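Local atomic coordinates of endonuclease III (Geobacillus stearothermophilus, PDB entry 1P59), a protein that probably excises damaged bases from DNA as a [4Fe-4S] cluster-bearing glycosylase of the helix-hairpin-helix base excision repair family. Residues C[31-36]-C[131-136]; C[98-103]-C[116-121]; C[122-127]-C[140-145]. All blocks are in the same frame, centred on the assembly; numbering follows the deposited sequence.

Overall arrangement
Two of the contacts share helix 123-134: interaction 1 uses its C-terminal end and interaction 3 its N-terminal end. Interaction 2 holds the hairpin that leads into this helix and touches both others, through F34 against L100 and through M116 against A126 and R123. Interaction 1 lies at the surface and is purely apolar across its segments. Interaction 2 is partly buried; apolar side chains meet on one side of the hairpin, while its carbonyls bind a sodium ion that, with an amide N-H, holds a DNA phosphate. Interaction 3, nearest the chain centre, is buried and mixes alkyl packing, a bridging water, a lysine near an aspartate but beyond salt-bridge distance, and bonds to the DNA backbone.

Interaction 1 of 3, residues C[31-36]-C[131-136]; sequences RNPFEL and STAFGV
Apolar packing joins P33 and L36, both on the first turn of helix 33-43, to T132, A133 and F134 at the C-terminal end of helix 123-134. The methyl of A133 sits between the two: its CB is 3.9 Å from P33 CG and 3.3 Å from L36 CD2, a tight approach. L36 reaches it because its CG stands anti to the backbone N (chi1 177°), which carries CD2 over to A133 and also to T132, whose CB is 3.9 Å away. The pyrrolidine of P33 meets the far end of the F134 ring, with P33 CB 3.7 Å from F134 CZ; the ring is tilted there, and the two side chains cross obliquely. The backbones come close as well, the CA atoms of P33 and A133 being 5.3 Å apart.

Within 31-36, polar bonds fix the start of the helix. N32 is the N-cap: its OD1 accepts the N-H of E35 N at 2.7 Å, nearly in line with the side-chain carbonyl. E35 in turn folds back, its OE2 accepting from R31 N at 2.9 Å.

Charge adds to this turn. R31 NH2 lies 3.1 Å from E35 OE1, but the carboxylate stands over the guanidinium face, so the attraction is electrostatic without an N-H aimed at the oxygen.

On the partner segment, G135, just after A133 and F134, leaves helical geometry with a positive phi of 65°. H30, just before R31, touches both L36 and T132. The arrangement belongs to the all-helical HhH-GPD fold: the capped start of helix 33-43 rests on the last turn of the second helix of the helix-hairpin-helix motif.

Interaction 2 of 3, residues C[98-103]-C[116-121]; sequences AMLIDK and MKLPGV. With NA (sodium ion), chain D; nucleotides of chain B.
L118 serves two sides at once: its side chain packs against M99 and L100 of helix 86-103, while its carbonyl O binds a sodium ion that is also held by DNA. On the helix side, L118 CD2 lies 3.8 Å from M99 CB, and the two side chains run past each other in opposite directions. L118 CD1 touches L100 CD2 at 4.1 Å, these side chains meeting roughly at a right angle. With its CG anti to the carbonyl carbon (chi1 -61°), L118 sends its branched end to the helix and leaves the carbonyl to the metal. The methyl of M99 is directed at the ring of P119, though its modelled position there is too close to be trusted.

The segment 116-121 is the hairpin of the helix-hairpin-helix motif, the element by which this family grips the DNA backbone without reading sequence. Here L118 to V121 form a type II beta turn, with V121 N bonded to L118 O at 2.9 Å and G120 in the positive-phi position (90°). Three hairpin carbonyls surround the sodium: M116 O at 2.3 Å, L118 O at 2.4 Å and V121 O at 2.6 Å.

A phosphate oxygen of the DNA adds a fourth ligand, DC10 OP1 of chain B lying 2.4 Å from the sodium. The same OP1 accepts a hydrogen bond from G120 N at 3.0 Å, so metal and amide hold one oxygen together. Behind the hairpin, L118 and V121 both rest on L37 of helix 33-43, and P119 leans on N92 and K95.

Interaction 3 of 3, residues C[122-127]-C[140-145]; sequences GRKTAN and AVDTHV. With nucleotides of chain B.
K124 runs slantwise across D142, its alkyl chain covering V141 O on the way: CG is 3.6 Å from that oxygen and CE is 3.6 Å from D142 CB. A bend at chi2 (-83°) steers the chain out to the DNA. Its NZ ends 3.4 Å from C1' of the abasic-site analogue 3DR7 of chain B, while D142 OD2 stays 4.6 Å from NZ, beyond a salt bridge. This placement is consistent with the catalytic lysine and aspartate of bifunctional HhH-GPD glycosylases. With an alanine in place of the lysine, D142 would probably lose the nearby amine and the sugar C1' would have none beside it.

A140 packs its methyl against the helix, 3.5 Å from K124 O, and also against N127 CB. A water accepts hydrogen bonds from N127 ND2 and V141 N; E165 is the amide's stronger partner. Beyond D142, the N-cap of helix 143-152 through a weak bond from V145 N, T143 N donates to DG8 OP1 of chain B, and H144 NE2 donates to 3DR7 OP2 of chain B at 2.7 Å, near the ring plane. Helix 33-43 flanks K124 through V40 and S43, while helices 161-171 and 177-190 back V141 and D142 respectively.

Interaction 1 of 3, residues C[31-36]-C[131-136]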
loop_
_atom_site.group_PDB
_atom_site.type_symbol
_atom_site.label_atom_id
_atom_site.label_comp_id
_atom_site.label_asym_id
_atom_site.label_seq_id
_atom_site.Cartn_x
_atom_site.Cartn_y
_atom_site.Cartn_z
ATOM N N ARG C 31 5.501 -11.970 8.912
ATOM C CA ARG C 31 6.662 -12.346 9.720
ATOM C C ARG C 31 7.979 -12.295 8.965
ATOM O O ARG C 31 9.058 -12.294 9.561
ATOM C CB ARG C 31 6.470 -13.752 10.305
ATOM C CG ARG C 31 5.391 -13.821 11.390
ATOM C CD ARG C 31 5.404 -15.155 12.132
ATOM N NE ARG C 31 4.845 -16.268 11.359
ATOM C CZ ARG C 31 3.589 -16.324 10.916
ATOM N NH1 ARG C 31 2.752 -15.321 11.157
ATOM N NH2 ARG C 31 3.159 -17.394 10.254
ATOM N N ASN C 32 7.891 -12.253 7.644
ATOM C CA ASN C 32 9.086 -12.217 6.817
ATOM C C ASN C 32 8.704 -11.673 5.449
ATOM O O ASN C 32 7.533 -11.677 5.083
ATOM C CB ASN C 32 9.675 -13.626 6.693
ATOM C CG ASN C 32 8.681 -14.618 6.139
ATOM O OD1 ASN C 32 8.006 -14.338 5.147
ATOM N ND2 ASN C 32 8.586 -15.791 6.770
ATOM N N PRO C 33 9.688 -11.192 4.680
ATOM C CA PRO C 33 9.465 -10.635 3.341
ATOM C C PRO C 33 8.571 -11.487 2.450
ATOM O O PRO C 33 7.817 -10.959 1.629
ATOM C CB PRO C 33 10.879 -10.507 2.786
ATOM C CG PRO C 33 11.652 -10.110 4.011
ATOM C CD PRO C 33 11.107 -11.078 5.062
ATOM N N PHE C 34 8.646 -12.800 2.613
ATOM C CA PHE C 34 7.842 -13.679 1.792
ATOM C C PHE C 34 6.380 -13.531 2.139
ATOM O O PHE C 34 5.520 -13.432 1.251
ATOM C CB PHE C 34 8.274 -15.142 1.960
ATOM C CG PHE C 34 7.550 -16.086 1.043
ATOM C CD1 PHE C 34 7.459 -15.811 -0.318
ATOM C CD2 PHE C 34 6.921 -17.211 1.540
ATOM C CE1 PHE C 34 6.744 -16.643 -1.166
ATOM C CE2 PHE C 34 6.199 -18.056 0.694
ATOM C CZ PHE C 34 6.110 -17.769 -0.660
ATOM N N GLU C 35 6.092 -13.501 3.432
ATOM C CA GLU C 35 4.717 -13.354 3.859
ATOM C C GLU C 35 4.168 -11.977 3.496
ATOM O O GLU C 35 2.981 -11.847 3.167
ATOM C CB GLU C 35 4.600 -13.619 5.356
ATOM C CG GLU C 35 4.622 -15.106 5.677
ATOM C CD GLU C 35 4.334 -15.400 7.133
ATOM O OE1 GLU C 35 4.084 -16.586 7.446
ATOM O OE2 GLU C 35 4.363 -14.450 7.958
ATOM N N LEU C 36 5.026 -10.959 3.526
ATOM C CA LEU C 36 4.597 -9.606 3.180
ATOM C C LEU C 36 4.200 -9.580 1.702
ATOM O O LEU C 36 3.108 -9.122 1.336
ATOM C CB LEU C 36 5.729 -8.611 3.429
ATOM C CG LEU C 36 5.503 -7.131 3.072
ATOM C CD1 LEU C 36 4.417 -6.526 3.965
ATOM C CD2 LEU C 36 6.813 -6.362 3.246
ATOM N N SER C 131 10.339 -1.081 0.960
ATOM C CA SER C 131 10.266 -0.210 2.121
ATOM C C SER C 131 9.931 -0.838 3.470
ATOM O O SER C 131 10.558 -0.529 4.480
ATOM C CB SER C 131 9.246 0.881 1.869
ATOM O OG SER C 131 8.794 1.372 3.117
ATOM N N THR C 132 8.921 -1.694 3.505
ATOM C CA THR C 132 8.525 -2.311 4.762
ATOM C C THR C 132 9.386 -3.499 5.145
ATOM O O THR C 132 9.783 -3.660 6.309
ATOM C CB THR C 132 7.083 -2.777 4.702
ATOM O OG1 THR C 132 6.232 -1.635 4.529
ATOM C CG2 THR C 132 6.714 -3.530 5.982
ATOM N N ALA C 133 9.672 -4.339 4.164
ATOM C CA ALA C 133 10.478 -5.510 4.427
ATOM C C ALA C 133 11.964 -5.219 4.353
ATOM O O ALA C 133 12.728 -5.704 5.187
ATOM C CB ALA C 133 10.121 -6.616 3.444
ATOM N N PHE C 134 12.374 -4.408 3.380
ATOM C CA PHE C 134 13.799 -4.131 3.199
ATOM C C PHE C 134 14.362 -2.759 3.542
ATOM O O PHE C 134 15.530 -2.489 3.259
ATOM C CB PHE C 134 14.197 -4.492 1.774
ATOM C CG PHE C 134 13.906 -5.915 1.421
ATOM C CD1 PHE C 134 14.449 -6.951 2.177
ATOM C CD2 PHE C 134 13.092 -6.224 0.333
ATOM C CE1 PHE C 134 14.186 -8.284 1.858
ATOM C CE2 PHE C 134 12.820 -7.549 0.001
ATOM C CZ PHE C 134 13.369 -8.584 0.768
ATOM N N GLY C 135 13.547 -1.896 4.138
ATOM C CA GLY C 135 14.023 -0.582 4.535
ATOM C C GLY C 135 14.430 0.361 3.424
ATOM O O GLY C 135 14.979 1.431 3.694
ATOM N N VAL C 136 14.167 -0.015 2.180
ATOM C CA VAL C 136 14.522 0.836 1.052
ATOM C C VAL C 136 13.488 1.955 0.927
ATOM O O VAL C 136 12.342 1.712 0.539
ATOM C CB VAL C 136 14.574 0.017 -0.281
ATOM C CG1 VAL C 136 14.660 0.953 -1.476
ATOM C CG2 VAL C 136 15.775 -0.927 -0.273
#

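Interaction 2 of 3, residues C[98-103]-C[116-121]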
loop_
_atom_site.group_PDB
_atom_site.type_symbol
_atom_site.label_atom_id
_atom_site.label_comp_id
_atom_site.label_asym_id
_atom_site.label_seq_id
_atom_site.Cartn_x
_atom_site.Cartn_y
_atom_site.Cartn_z
ATOM N N ALA C 98 7.106 -19.694 -8.349
ATOM C CA ALA C 98 7.974 -20.417 -9.276
ATOM C C ALA C 98 9.173 -19.557 -9.662
ATOM O O ALA C 98 10.305 -20.040 -9.741
ATOM C CB ALA C 98 7.190 -20.801 -10.534
ATOM N N MET C 99 8.910 -18.276 -9.896
ATOM C CA MET C 99 9.948 -17.341 -10.285
ATOM C C MET C 99 10.956 -17.168 -9.175
ATOM O O MET C 99 12.168 -17.227 -9.412
ATOM C CB MET C 99 9.337 -15.991 -10.657
ATOM C CG MET C 99 8.375 -16.085 -11.815
ATOM S SD MET C 99 8.240 -14.543 -12.726
ATOM C CE MET C 99 6.522 -14.552 -13.039
ATOM N N LEU C 100 10.464 -16.959 -7.958
ATOM C CA LEU C 100 11.361 -16.804 -6.829
ATOM C C LEU C 100 12.376 -17.936 -6.912
ATOM O O LEU C 100 13.581 -17.715 -6.810
ATOM C CB LEU C 100 10.585 -16.890 -5.512
ATOM C CG LEU C 100 9.583 -15.757 -5.309
ATOM C CD1 LEU C 100 8.994 -15.815 -3.897
ATOM C CD2 LEU C 100 10.295 -14.436 -5.541
ATOM N N ILE C 101 11.871 -19.148 -7.129
ATOM C CA ILE C 101 12.717 -20.329 -7.232
ATOM C C ILE C 101 13.598 -20.344 -8.481
ATOM O O ILE C 101 14.811 -20.522 -8.390
ATOM C CB ILE C 101 11.867 -21.623 -7.220
ATOM C CG1 ILE C 101 11.223 -21.817 -5.839
ATOM C CG2 ILE C 101 12.735 -22.820 -7.597
ATOM C CD1 ILE C 101 10.341 -23.051 -5.735
ATOM N N ASP C 102 12.989 -20.144 -9.643
ATOM C CA ASP C 102 13.735 -20.184 -10.896
ATOM C C ASP C 102 14.750 -19.057 -11.100
ATOM O O ASP C 102 15.861 -19.314 -11.558
ATOM C CB ASP C 102 12.744 -20.242 -12.085
ATOM C CG ASP C 102 13.445 -20.288 -13.457
ATOM O OD1 ASP C 102 13.624 -19.211 -14.076
ATOM O OD2 ASP C 102 13.819 -21.398 -13.915
ATOM N N LYS C 103 14.384 -17.823 -10.753
ATOM C CA LYS C 103 15.276 -16.679 -10.961
ATOM C C LYS C 103 15.786 -15.931 -9.737
ATOM O O LYS C 103 16.735 -15.149 -9.854
ATOM C CB LYS C 103 14.603 -15.660 -11.898
ATOM C CG LYS C 103 14.524 -16.103 -13.369
ATOM N N MET C 116 8.576 -6.020 -9.588
ATOM C CA MET C 116 7.546 -5.783 -10.579
ATOM C C MET C 116 7.499 -6.847 -11.681
ATOM O O MET C 116 6.500 -6.958 -12.396
ATOM C CB MET C 116 7.723 -4.383 -11.161
ATOM C CG MET C 116 7.427 -3.288 -10.131
ATOM S SD MET C 116 7.693 -1.615 -10.737
ATOM C CE MET C 116 6.420 -1.519 -12.064
ATOM N N LYS C 117 8.563 -7.634 -11.825
ATOM C CA LYS C 117 8.546 -8.683 -12.835
ATOM C C LYS C 117 7.569 -9.761 -12.366
ATOM O O LYS C 117 7.041 -10.534 -13.158
ATOM C CB LYS C 117 9.925 -9.301 -13.022
ATOM C CG LYS C 117 10.951 -8.388 -13.677
ATOM C CD LYS C 117 12.139 -9.202 -14.163
ATOM C CE LYS C 117 13.362 -8.335 -14.362
ATOM N NZ LYS C 117 12.974 -7.062 -15.031
ATOM N N LEU C 118 7.324 -9.792 -11.068
ATOM C CA LEU C 118 6.412 -10.770 -10.481
ATOM C C LEU C 118 4.937 -10.446 -10.762
ATOM O O LEU C 118 4.481 -9.318 -10.548
ATOM C CB LEU C 118 6.641 -10.845 -8.966
ATOM C CG LEU C 118 8.021 -11.281 -8.461
ATOM C CD1 LEU C 118 8.008 -11.273 -6.944
ATOM C CD2 LEU C 118 8.364 -12.679 -8.973
ATOM N N PRO C 119 4.173 -11.444 -11.234
ATOM C CA PRO C 119 2.745 -11.354 -11.569
ATOM C C PRO C 119 1.942 -10.928 -10.364
ATOM O O PRO C 119 2.050 -11.547 -9.309
ATOM C CB PRO C 119 2.383 -12.781 -11.957
ATOM C CG PRO C 119 3.663 -13.347 -12.400
ATOM C CD PRO C 119 4.647 -12.819 -11.410
ATOM N N GLY C 120 1.118 -9.903 -10.522
ATOM C CA GLY C 120 0.317 -9.439 -9.404
ATOM C C GLY C 120 1.053 -8.374 -8.617
ATOM O O GLY C 120 0.489 -7.755 -7.704
ATOM N N VAL C 121 2.321 -8.166 -8.965
ATOM C CA VAL C 121 3.125 -7.158 -8.303
ATOM C C VAL C 121 3.371 -5.983 -9.233
ATOM O O VAL C 121 4.138 -6.094 -10.198
ATOM C CB VAL C 121 4.502 -7.716 -7.824
ATOM C CG1 VAL C 121 5.354 -6.597 -7.241
ATOM C CG2 VAL C 121 4.294 -8.790 -6.777
HETATM NA NA NA D . 4.358 -7.646 -12.232
ATOM P P DC B 10 0.963 -6.766 -12.726
ATOM O OP1 DC B 10 2.005 -7.787 -12.468
ATOM O OP2 DC B 10 1.366 -5.378 -13.074
ATOM O "O5'" DC B 10 0.004 -7.324 -13.859
ATOM C "C5'" DC B 10 -0.960 -8.314 -13.524
ATOM C "C4'" DC B 10 -1.896 -8.547 -14.681
ATOM O "O4'" DC B 10 -2.956 -7.555 -14.704
ATOM C "C3'" DC B 10 -1.195 -8.483 -16.033
ATOM O "O3'" DC B 10 -1.478 -9.663 -16.770
ATOM C "C2'" DC B 10 -1.763 -7.233 -16.693
ATOM C "C1'" DC B 10 -3.119 -7.045 -16.011
ATOM N N1 DC B 10 -3.552 -5.639 -15.890
ATOM C C2 DC B 10 -4.900 -5.305 -16.141
ATOM O O2 DC B 10 -5.708 -6.211 -16.425
ATOM N N3 DC B 10 -5.281 -4.002 -16.064
ATOM C C4 DC B 10 -4.382 -3.061 -15.743
ATOM N N4 DC B 10 -4.792 -1.794 -15.680
ATOM C C5 DC B 10 -3.021 -3.379 -15.471
ATOM C C6 DC B 10 -2.653 -4.662 -15.553
#

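Interaction 3 of 3, residues C[122-127]-C[140-145]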
loop_
_atom_site.group_PDB
_atom_site.type_symbol
_atom_site.label_atom_id
_atom_site.label_comp_id
_atom_site.label_asym_id
_atom_site.label_seq_id
_atom_site.Cartn_x
_atom_site.Cartn_y
_atom_site.Cartn_z
ATOM N N GLY C 122 2.697 -4.872 -8.929
ATOM C CA GLY C 122 2.839 -3.627 -9.670
ATOM C C GLY C 122 3.782 -2.700 -8.907
ATOM O O GLY C 122 4.386 -3.099 -7.900
ATOM N N ARG C 123 3.929 -1.465 -9.363
ATOM C CA ARG C 123 4.838 -0.544 -8.694
ATOM C C ARG C 123 4.494 -0.319 -7.229
ATOM O O ARG C 123 5.365 -0.397 -6.353
ATOM C CB ARG C 123 4.860 0.799 -9.413
ATOM C CG ARG C 123 5.710 1.829 -8.713
ATOM C CD ARG C 123 6.193 2.857 -9.694
ATOM N NE ARG C 123 7.032 3.857 -9.055
ATOM C CZ ARG C 123 8.018 4.492 -9.675
ATOM N NH1 ARG C 123 8.279 4.221 -10.950
ATOM N NH2 ARG C 123 8.751 5.382 -9.018
ATOM N N LYS C 124 3.226 -0.023 -6.971
ATOM C CA LYS C 124 2.754 0.218 -5.616
ATOM C C LYS C 124 3.143 -0.941 -4.693
ATOM O O LYS C 124 3.729 -0.739 -3.625
ATOM C CB LYS C 124 1.234 0.410 -5.636
ATOM C CG LYS C 124 0.603 0.600 -4.269
ATOM C CD LYS C 124 0.358 -0.740 -3.607
ATOM C CE LYS C 124 -0.603 -0.630 -2.443
ATOM N NZ LYS C 124 -1.231 -1.962 -2.172
ATOM N N THR C 125 2.824 -2.155 -5.126
ATOM C CA THR C 125 3.124 -3.346 -4.352
ATOM C C THR C 125 4.626 -3.479 -4.154
ATOM O O THR C 125 5.091 -3.768 -3.048
ATOM C CB THR C 125 2.583 -4.593 -5.051
ATOM O OG1 THR C 125 1.160 -4.513 -5.099
ATOM C CG2 THR C 125 2.955 -5.844 -4.291
ATOM N N ALA C 126 5.382 -3.247 -5.223
ATOM C CA ALA C 126 6.833 -3.342 -5.152
ATOM C C ALA C 126 7.405 -2.317 -4.164
ATOM O O ALA C 126 8.373 -2.601 -3.457
ATOM C CB ALA C 126 7.433 -3.137 -6.536
ATOM N N ASN C 127 6.806 -1.133 -4.101
ATOM C CA ASN C 127 7.305 -0.113 -3.193
ATOM C C ASN C 127 7.055 -0.463 -1.726
ATOM O O ASN C 127 7.908 -0.248 -0.863
ATOM C CB ASN C 127 6.685 1.242 -3.537
ATOM C CG ASN C 127 7.355 1.900 -4.735
ATOM O OD1 ASN C 127 8.411 1.442 -5.204
ATOM N ND2 ASN C 127 6.759 2.985 -5.228
ATOM N N ALA C 140 4.782 4.281 -1.623
ATOM C CA ALA C 140 3.803 3.473 -2.332
ATOM C C ALA C 140 2.505 4.266 -2.385
ATOM O O ALA C 140 1.893 4.559 -1.354
ATOM C CB ALA C 140 3.593 2.147 -1.616
ATOM N N VAL C 141 2.090 4.620 -3.591
ATOM C CA VAL C 141 0.879 5.396 -3.767
ATOM C C VAL C 141 -0.330 4.516 -4.001
ATOM O O VAL C 141 -0.454 3.905 -5.061
ATOM C CB VAL C 141 1.020 6.361 -4.950
ATOM C CG1 VAL C 141 -0.255 7.173 -5.108
ATOM C CG2 VAL C 141 2.218 7.280 -4.723
ATOM N N ASP C 142 -1.214 4.440 -3.008
ATOM C CA ASP C 142 -2.420 3.639 -3.145
ATOM C C ASP C 142 -3.670 4.498 -2.980
ATOM O O ASP C 142 -3.570 5.713 -2.786
ATOM C CB ASP C 142 -2.419 2.469 -2.156
ATOM C CG ASP C 142 -2.014 2.879 -0.760
ATOM O OD1 ASP C 142 -2.506 3.922 -0.268
ATOM O OD2 ASP C 142 -1.209 2.136 -0.155
ATOM N N THR C 143 -4.844 3.877 -3.057
ATOM C CA THR C 143 -6.092 4.619 -2.966
ATOM C C THR C 143 -6.068 5.763 -1.953
ATOM O O THR C 143 -6.439 6.892 -2.273
ATOM C CB THR C 143 -7.291 3.683 -2.640
ATOM O OG1 THR C 143 -8.515 4.411 -2.790
ATOM C CG2 THR C 143 -7.197 3.146 -1.199
ATOM N N HIS C 144 -5.598 5.472 -0.743
ATOM C CA HIS C 144 -5.555 6.453 0.330
ATOM C C HIS C 144 -4.538 7.561 0.133
ATOM O O HIS C 144 -4.751 8.691 0.577
ATOM C CB HIS C 144 -5.300 5.751 1.666
ATOM C CG HIS C 144 -6.425 4.868 2.110
ATOM N ND1 HIS C 144 -7.684 5.355 2.407
ATOM C CD2 HIS C 144 -6.486 3.529 2.302
ATOM C CE1 HIS C 144 -8.468 4.352 2.765
ATOM N NE2 HIS C 144 -7.767 3.234 2.710
ATOM N N VAL C 145 -3.426 7.260 -0.522
ATOM C CA VAL C 145 -2.424 8.297 -0.733
ATOM C C VAL C 145 -2.846 9.185 -1.889
ATOM O O VAL C 145 -2.662 10.409 -1.846
ATOM C CB VAL C 145 -1.042 7.697 -1.035
ATOM C CG1 VAL C 145 -0.013 8.803 -1.161
ATOM C CG2 VAL C 145 -0.645 6.755 0.069
ATOM O "O5'" 3DR B 7 -6.553 -0.344 2.471
ATOM P P 3DR B 7 -7.955 -0.578 3.180
ATOM O OP1 3DR B 7 -7.796 -1.665 4.184
ATOM O OP2 3DR B 7 -8.475 0.747 3.620
ATOM C "C2'" 3DR B 7 -3.687 -2.080 -0.376
ATOM C "C5'" 3DR B 7 -6.201 -1.137 1.348
ATOM C "C4'" 3DR B 7 -5.164 -0.436 0.509
ATOM O "O4'" 3DR B 7 -3.920 -0.381 1.245
ATOM C "C1'" 3DR B 7 -2.938 -1.195 0.608
ATOM C "C3'" 3DR B 7 -4.851 -1.194 -0.776
ATOM O "O3'" 3DR B 7 -4.452 -0.255 -1.768
ATOM P P DG B 8 -5.393 0.003 -3.039
ATOM O OP1 DG B 8 -5.116 1.391 -3.492
ATOM O OP2 DG B 8 -6.779 -0.411 -2.692
ATOM O "O5'" DG B 8 -4.851 -0.997 -4.144
ATOM C "C5'" DG B 8 -3.802 -0.605 -5.011
ATOM C "C4'" DG B 8 -3.278 -1.812 -5.745
ATOM O "O4'" DG B 8 -4.388 -2.480 -6.388
ATOM C "C3'" DG B 8 -2.262 -1.504 -6.837
ATOM O "O3'" DG B 8 -1.241 -2.507 -6.806
ATOM C "C2'" DG B 8 -3.094 -1.524 -8.110
ATOM C "C1'" DG B 8 -4.216 -2.509 -7.797
ATOM N N9 DG B 8 -5.508 -2.169 -8.388
ATOM C C8 DG B 8 -6.121 -0.937 -8.372
ATOM N N7 DG B 8 -7.305 -0.945 -8.926
ATOM C C5 DG B 8 -7.484 -2.255 -9.341
ATOM C C6 DG B 8 -8.587 -2.870 -9.996
ATOM O O6 DG B 8 -9.665 -2.361 -10.335
ATOM N N1 DG B 8 -8.347 -4.223 -10.246
ATOM C C2 DG B 8 -7.191 -4.896 -9.904
ATOM N N2 DG B 8 -7.137 -6.193 -10.222
ATOM N N3 DG B 8 -6.161 -4.331 -9.289
ATOM C C4 DG B 8 -6.375 -3.022 -9.038
ATOM P P DA B 6 -11.276 3.450 -0.601
ATOM O OP1 DA B 6 -10.762 4.522 0.300
ATOM O OP2 DA B 6 -11.042 3.537 -2.066
ATOM O "O5'" DA B 6 -10.724 2.050 -0.086
ATOM C "C5'" DA B 6 -11.063 1.602 1.221
ATOM C "C4'" DA B 6 -10.782 0.127 1.366
ATOM O "O4'" DA B 6 -11.700 -0.646 0.554
ATOM C "C3'" DA B 6 -9.375 -0.307 0.972
ATOM O "O3'" DA B 6 -8.876 -1.177 1.991
ATOM C "C2'" DA B 6 -9.591 -1.039 -0.347
ATOM C "C1'" DA B 6 -10.987 -1.625 -0.173
ATOM N N9 DA B 6 -11.735 -1.895 -1.407
ATOM C C8 DA B 6 -11.828 -1.081 -2.507
ATOM N N7 DA B 6 -12.563 -1.576 -3.474
ATOM C C5 DA B 6 -12.987 -2.799 -2.978
ATOM C C6 DA B 6 -13.797 -3.816 -3.531
ATOM N N6 DA B 6 -14.345 -3.746 -4.748
ATOM N N1 DA B 6 -14.026 -4.916 -2.782
ATOM C C2 DA B 6 -13.481 -4.976 -1.563
ATOM N N3 DA B 6 -12.706 -4.086 -0.933
ATOM C C4 DA B 6 -12.490 -3.008 -1.704
HETATM O O HOH W 1 3.656 3.878 -5.564
#